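Local coordinates for uncharacterized protein SAV2460 (Streptomyces avermitilis, PDB 2QNG) that is of unknown function but binds two calcium ions and belongs to the TerD-domain (CAPAB/TerDEXZ) family, at residues G29-P41 with G91-N105. Sequence-based numbering, arbitrary orientation.
Sequences GIRKVELAVKWDP and GKGFGWDEVMTLELN. With CA (calcium ion), chain B; CA (calcium ion), chain C.
With chi1 of 66°, CG of W39 sits between its own backbone N and carbonyl carbon, which swings the indole over to D97 and G91; D97 places CG anti to its carbonyl carbon, putting the carboxylate beside the W39 backbone. The indole meets both partners with one face: CA of G91 lies 3.6 Å from the centroid of the five-membered ring and CB of D97 4.1 Å from that of the six-membered ring, both CH-pi contacts. D97 OD2 does double work, accepting the W39 N-H at 2.9 Å, nearly straight (165°), and binding calcium. Seven oxygens surround this ion: both carboxylate oxygens of D97, the carbonyls of W39, G91 and G93, and two waters, which D40 OD1 and G95 O also hold. With an alanine at W39 the indole is lost, and a gap would probably open beside G91 CA and D97 CB. Next along the strand, K38 NZ, in the conformer described, stands over the W96 six-membered ring, 4.6 Å from its centroid and 10° off the normal, a cation-pi contact, while CB of A36 touches W96 CE3 at 3.5 Å. V37 O accepts from D97 N (2.9 Å) and E98 N (3.1 Å), a classic beta bulge. Beyond it, paired backbone bonds link L35 with M100 and V33 with L102. E98 OE1, its carboxylate also held by I53, reaches the second calcium, completed by D50, L51, D52, S88 and water. The whole is an antiparallel strand pair within a TerD-domain beta-sheet, its bulged end closing one calcium site and lending E98 to a second.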
loop_
_atom_site.group_PDB
_atom_site.type_symbol
_atom_site.label_atom_id
_atom_site.label_comp_id
_atom_site.label_asym_id
_atom_site.label_seq_id
_atom_site.Cartn_x
_atom_site.Cartn_y
_atom_site.Cartn_z
ATOM N N GLY A 29 16.972 -8.107 -4.931
ATOM C CA GLY A 29 17.668 -8.387 -3.669
ATOM C C GLY A 29 17.130 -7.583 -2.487
ATOM O O GLY A 29 17.834 -7.348 -1.496
ATOM N N ILE A 30 15.863 -7.204 -2.572
ATOM C CA ILE A 30 15.218 -6.348 -1.570
ATOM C C ILE A 30 15.015 -7.137 -0.266
ATOM O O ILE A 30 14.469 -8.240 -0.301
ATOM C CB ILE A 30 13.845 -5.824 -2.100
ATOM C CG1 ILE A 30 13.996 -5.042 -3.423
ATOM C CG2 ILE A 30 13.141 -4.978 -1.048
ATOM C CD1 ILE A 30 14.967 -3.845 -3.367
ATOM N N ARG A 31 15.409 -6.566 0.879
ATOM C CA ARG A 31 15.267 -7.259 2.172
ATOM C C ARG A 31 14.198 -6.654 3.104
ATOM O O ARG A 31 13.548 -7.365 3.865
ATOM C CB ARG A 31 16.603 -7.290 2.941
ATOM C CG ARG A 31 17.826 -7.827 2.202
ATOM C CD ARG A 31 17.915 -9.298 2.297
ATOM N NE ARG A 31 19.064 -9.826 1.556
ATOM C CZ ARG A 31 20.288 -9.991 2.054
ATOM N NH1 ARG A 31 20.567 -9.678 3.317
ATOM N NH2 ARG A 31 21.233 -10.488 1.277
ATOM N N LYS A 32 14.056 -5.336 3.079
ATOM C CA LYS A 32 13.144 -4.634 3.979
ATOM C C LYS A 32 12.728 -3.364 3.274
ATOM O O LYS A 32 13.577 -2.642 2.734
ATOM C CB LYS A 32 13.858 -4.268 5.271
ATOM C CG LYS A 32 12.975 -3.631 6.318
ATOM C CD LYS A 32 13.724 -3.473 7.617
ATOM C CE LYS A 32 12.937 -2.636 8.593
ATOM N NZ LYS A 32 13.691 -2.399 9.851
ATOM N N VAL A 33 11.429 -3.081 3.311
ATOM C CA VAL A 33 10.841 -1.943 2.589
ATOM C C VAL A 33 10.042 -1.107 3.579
ATOM O O VAL A 33 9.377 -1.644 4.472
ATOM C CB VAL A 33 9.890 -2.439 1.444
ATOM C CG1 VAL A 33 9.085 -1.329 0.763
ATOM C CG2 VAL A 33 10.695 -3.195 0.418
ATOM N N GLU A 34 10.100 0.200 3.390
ATOM C CA GLU A 34 9.204 1.105 4.092
ATOM C C GLU A 34 8.367 1.799 3.039
ATOM O O GLU A 34 8.918 2.334 2.088
ATOM C CB GLU A 34 10.018 2.126 4.882
ATOM C CG GLU A 34 9.258 3.182 5.715
ATOM C CD GLU A 34 10.110 4.464 5.903
ATOM O OE1 GLU A 34 11.230 4.292 6.464
ATOM O OE2 GLU A 34 9.690 5.585 5.442
ATOM N N LEU A 35 7.045 1.769 3.192
ATOM C CA LEU A 35 6.168 2.540 2.318
ATOM C C LEU A 35 5.569 3.670 3.165
ATOM O O LEU A 35 4.945 3.402 4.180
ATOM C CB LEU A 35 5.059 1.631 1.768
ATOM C CG LEU A 35 3.920 2.316 1.010
ATOM C CD1 LEU A 35 4.309 3.271 -0.126
ATOM C CD2 LEU A 35 2.983 1.245 0.471
ATOM N N ALA A 36 5.759 4.919 2.743
ATOM C CA ALA A 36 5.220 6.055 3.485
ATOM C C ALA A 36 4.263 6.838 2.599
ATOM O O ALA A 36 4.514 6.957 1.398
ATOM C CB ALA A 36 6.371 6.951 3.935
ATOM N N VAL A 37 3.180 7.353 3.199
ATOM C CA VAL A 37 2.160 8.094 2.449
ATOM C C VAL A 37 1.851 9.366 3.221
ATOM O O VAL A 37 1.805 9.353 4.454
ATOM C CB VAL A 37 0.907 7.208 2.242
ATOM C CG1 VAL A 37 -0.215 7.965 1.521
ATOM C CG2 VAL A 37 1.303 5.984 1.439
ATOM N N LYS A 38 1.653 10.456 2.479
ATOM C CA LYS A 38 1.316 11.750 3.068
ATOM C C LYS A 38 0.187 12.400 2.289
ATOM O O LYS A 38 -0.011 12.114 1.099
ATOM C CB LYS A 38 2.531 12.693 3.084
ATOM C CG LYS A 38 2.829 13.348 1.727
ATOM C CD LYS A 38 4.279 13.810 1.598
ATOM C CE LYS A 38 4.545 15.115 2.302
ATOM N NZ LYS A 38 5.987 15.224 2.721
ATOM N N TRP A 39 -0.550 13.268 2.968
ATOM C CA TRP A 39 -1.556 14.109 2.342
ATOM C C TRP A 39 -1.870 15.252 3.287
ATOM O O TRP A 39 -1.446 15.259 4.456
ATOM C CB TRP A 39 -2.825 13.323 1.955
ATOM C CG TRP A 39 -3.608 12.772 3.093
ATOM C CD1 TRP A 39 -4.763 13.297 3.614
ATOM C CD2 TRP A 39 -3.317 11.592 3.877
ATOM N NE1 TRP A 39 -5.227 12.505 4.649
ATOM C CE2 TRP A 39 -4.362 11.445 4.817
ATOM C CE3 TRP A 39 -2.323 10.612 3.828
ATOM C CZ2 TRP A 39 -4.406 10.393 5.733
ATOM C CZ3 TRP A 39 -2.365 9.559 4.742
ATOM C CH2 TRP A 39 -3.395 9.460 5.690
ATOM N N ASP A 40 -2.602 16.232 2.772
ATOM C CA ASP A 40 -3.052 17.370 3.562
ATOM C C ASP A 40 -4.538 17.195 3.879
ATOM O O ASP A 40 -5.273 16.559 3.120
ATOM C CB ASP A 40 -2.829 18.664 2.784
ATOM C CG ASP A 40 -1.351 19.017 2.615
ATOM O OD1 ASP A 40 -0.495 18.485 3.374
ATOM O OD2 ASP A 40 -1.034 19.840 1.720
ATOM N N PRO A 41 -4.991 17.727 5.022
ATOM C CA PRO A 41 -6.386 17.508 5.413
ATOM C C PRO A 41 -7.406 18.196 4.514
ATOM O O PRO A 41 -7.080 19.176 3.832
ATOM C CB PRO A 41 -6.473 18.104 6.831
ATOM C CG PRO A 41 -5.227 18.774 7.086
ATOM C CD PRO A 41 -4.221 18.459 6.036
ATOM N N GLY A 91 -4.908 13.123 7.879
ATOM C CA GLY A 91 -3.820 13.804 7.218
ATOM C C GLY A 91 -3.237 14.975 8.003
ATOM O O GLY A 91 -2.284 15.602 7.541
ATOM N N LYS A 92 -3.782 15.269 9.179
ATOM C CA LYS A 92 -3.268 16.412 9.960
ATOM C C LYS A 92 -1.891 16.086 10.493
ATOM O O LYS A 92 -1.719 15.105 11.226
ATOM C CB LYS A 92 -4.234 16.767 11.088
ATOM C CG LYS A 92 -5.497 17.375 10.541
ATOM C CD LYS A 92 -6.569 17.547 11.622
ATOM C CE LYS A 92 -7.806 18.232 11.048
ATOM N NZ LYS A 92 -8.894 18.443 12.053
ATOM N N GLY A 93 -0.913 16.909 10.115
ATOM C CA GLY A 93 0.460 16.616 10.502
ATOM C C GLY A 93 1.391 16.743 9.321
ATOM O O GLY A 93 1.062 16.280 8.214
ATOM N N PHE A 94 2.527 17.384 9.553
ATOM C CA PHE A 94 3.543 17.596 8.536
ATOM C C PHE A 94 4.337 16.303 8.339
ATOM O O PHE A 94 4.499 15.520 9.260
ATOM C CB PHE A 94 4.465 18.730 9.044
ATOM C CG PHE A 94 5.528 19.163 8.066
ATOM C CD1 PHE A 94 5.223 20.009 7.011
ATOM C CD2 PHE A 94 6.846 18.742 8.238
ATOM C CE1 PHE A 94 6.237 20.403 6.116
ATOM C CE2 PHE A 94 7.845 19.136 7.358
ATOM C CZ PHE A 94 7.526 19.949 6.306
ATOM N N GLY A 95 4.858 16.089 7.140
ATOM C CA GLY A 95 5.677 14.903 6.922
ATOM C C GLY A 95 4.825 13.678 6.640
ATOM O O GLY A 95 3.675 13.803 6.200
ATOM N N TRP A 96 5.387 12.497 6.881
ATOM C CA TRP A 96 4.684 11.268 6.500
ATOM C C TRP A 96 3.565 10.960 7.489
ATOM O O TRP A 96 3.786 10.955 8.696
ATOM C CB TRP A 96 5.695 10.125 6.385
ATOM C CG TRP A 96 6.703 10.429 5.313
ATOM C CD1 TRP A 96 7.999 10.823 5.494
ATOM C CD2 TRP A 96 6.459 10.493 3.894
ATOM N NE1 TRP A 96 8.576 11.080 4.278
ATOM C CE2 TRP A 96 7.657 10.908 3.278
ATOM C CE3 TRP A 96 5.354 10.223 3.093
ATOM C CZ2 TRP A 96 7.777 11.040 1.883
ATOM C CZ3 TRP A 96 5.460 10.374 1.714
ATOM C CH2 TRP A 96 6.665 10.780 1.127
ATOM N N ASP A 97 2.353 10.757 6.971
ATOM C CA ASP A 97 1.189 10.531 7.826
ATOM C C ASP A 97 0.960 9.065 8.160
ATOM O O ASP A 97 0.464 8.749 9.243
ATOM C CB ASP A 97 -0.076 11.092 7.167
ATOM C CG ASP A 97 0.004 12.583 6.965
ATOM O OD1 ASP A 97 0.061 13.336 7.971
ATOM O OD2 ASP A 97 0.002 13.032 5.811
ATOM N N GLU A 98 1.334 8.170 7.250
ATOM C CA GLU A 98 1.123 6.749 7.493
ATOM C C GLU A 98 2.291 6.001 6.877
ATOM O O GLU A 98 2.724 6.307 5.767
ATOM C CB GLU A 98 -0.237 6.346 6.910
ATOM C CG GLU A 98 -0.712 4.927 7.206
ATOM C CD GLU A 98 -2.242 4.791 7.151
ATOM O OE1 GLU A 98 -2.981 5.709 7.590
ATOM O OE2 GLU A 98 -2.714 3.736 6.693
ATOM N N VAL A 99 2.837 5.052 7.639
ATOM C CA VAL A 99 4.067 4.368 7.270
ATOM C C VAL A 99 3.888 2.893 7.561
ATOM O O VAL A 99 3.398 2.534 8.626
ATOM C CB VAL A 99 5.288 4.910 8.066
ATOM C CG1 VAL A 99 6.569 4.218 7.624
ATOM C CG2 VAL A 99 5.414 6.446 7.921
HETATM N N MSE A 100 4.290 2.059 6.603
HETATM C CA MSE A 100 4.272 0.603 6.802
HETATM C C MSE A 100 5.625 0.009 6.490
HETATM O O MSE A 100 6.309 0.447 5.579
HETATM C CB MSE A 100 3.219 -0.056 5.916
HETATM C CG MSE A 100 3.192 -1.574 6.035
HETATM SE SE MSE A 100 1.813 -2.391 4.916
HETATM C CE MSE A 100 0.178 -1.830 5.878
ATOM N N THR A 101 6.001 -0.986 7.284
ATOM C CA THR A 101 7.253 -1.706 7.095
ATOM C C THR A 101 6.983 -3.142 6.638
ATOM O O THR A 101 6.098 -3.808 7.184
ATOM C CB THR A 101 8.010 -1.733 8.414
ATOM O OG1 THR A 101 8.295 -0.381 8.807
ATOM C CG2 THR A 101 9.339 -2.490 8.306
ATOM N N LEU A 102 7.736 -3.588 5.618
ATOM C CA LEU A 102 7.622 -4.955 5.129
ATOM C C LEU A 102 8.980 -5.623 5.218
ATOM O O LEU A 102 9.881 -5.290 4.467
ATOM C CB LEU A 102 7.111 -4.959 3.683
ATOM C CG LEU A 102 5.773 -4.191 3.528
ATOM C CD1 LEU A 102 5.970 -2.753 3.049
ATOM C CD2 LEU A 102 4.888 -4.930 2.565
ATOM N N GLU A 103 9.127 -6.524 6.183
ATOM C CA GLU A 103 10.376 -7.264 6.377
ATOM C C GLU A 103 10.364 -8.462 5.448
ATOM O O GLU A 103 10.205 -9.628 5.879
ATOM C CB GLU A 103 10.586 -7.626 7.865
ATOM C CG GLU A 103 10.858 -6.325 8.652
ATOM C CD GLU A 103 11.018 -6.426 10.169
ATOM O OE1 GLU A 103 10.861 -7.483 10.709
ATOM O OE2 GLU A 103 11.278 -5.383 10.798
ATOM N N LEU A 104 10.553 -8.181 4.162
ATOM C CA LEU A 104 10.376 -9.208 3.141
ATOM C C LEU A 104 11.322 -10.389 3.330
ATOM O O LEU A 104 10.955 -11.552 3.097
ATOM C CB LEU A 104 10.603 -8.610 1.752
ATOM C CG LEU A 104 9.588 -7.557 1.260
ATOM C CD1 LEU A 104 9.951 -7.050 -0.102
ATOM C CD2 LEU A 104 8.165 -8.096 1.256
ATOM N N ASN A 105 12.554 -10.103 3.759
ATOM C CA ASN A 105 13.526 -11.186 4.005
ATOM C C ASN A 105 12.986 -12.245 4.965
ATOM O O ASN A 105 13.331 -13.431 4.846
ATOM C CB ASN A 105 14.823 -10.573 4.565
ATOM C CG ASN A 105 15.884 -11.602 4.847
ATOM O OD1 ASN A 105 16.298 -12.312 3.959
ATOM N ND2 ASN A 105 16.342 -11.659 6.092
HETATM CA CA CA B . -0.198 15.370 6.455
HETATM CA CA CA C . -5.540 6.238 7.445
HETATM O O HOH W 1 -0.362 17.701 5.969
HETATM O O HOH W 2 1.827 15.559 5.275
HETATM O O HOH W 3 -5.976 5.134 9.458
#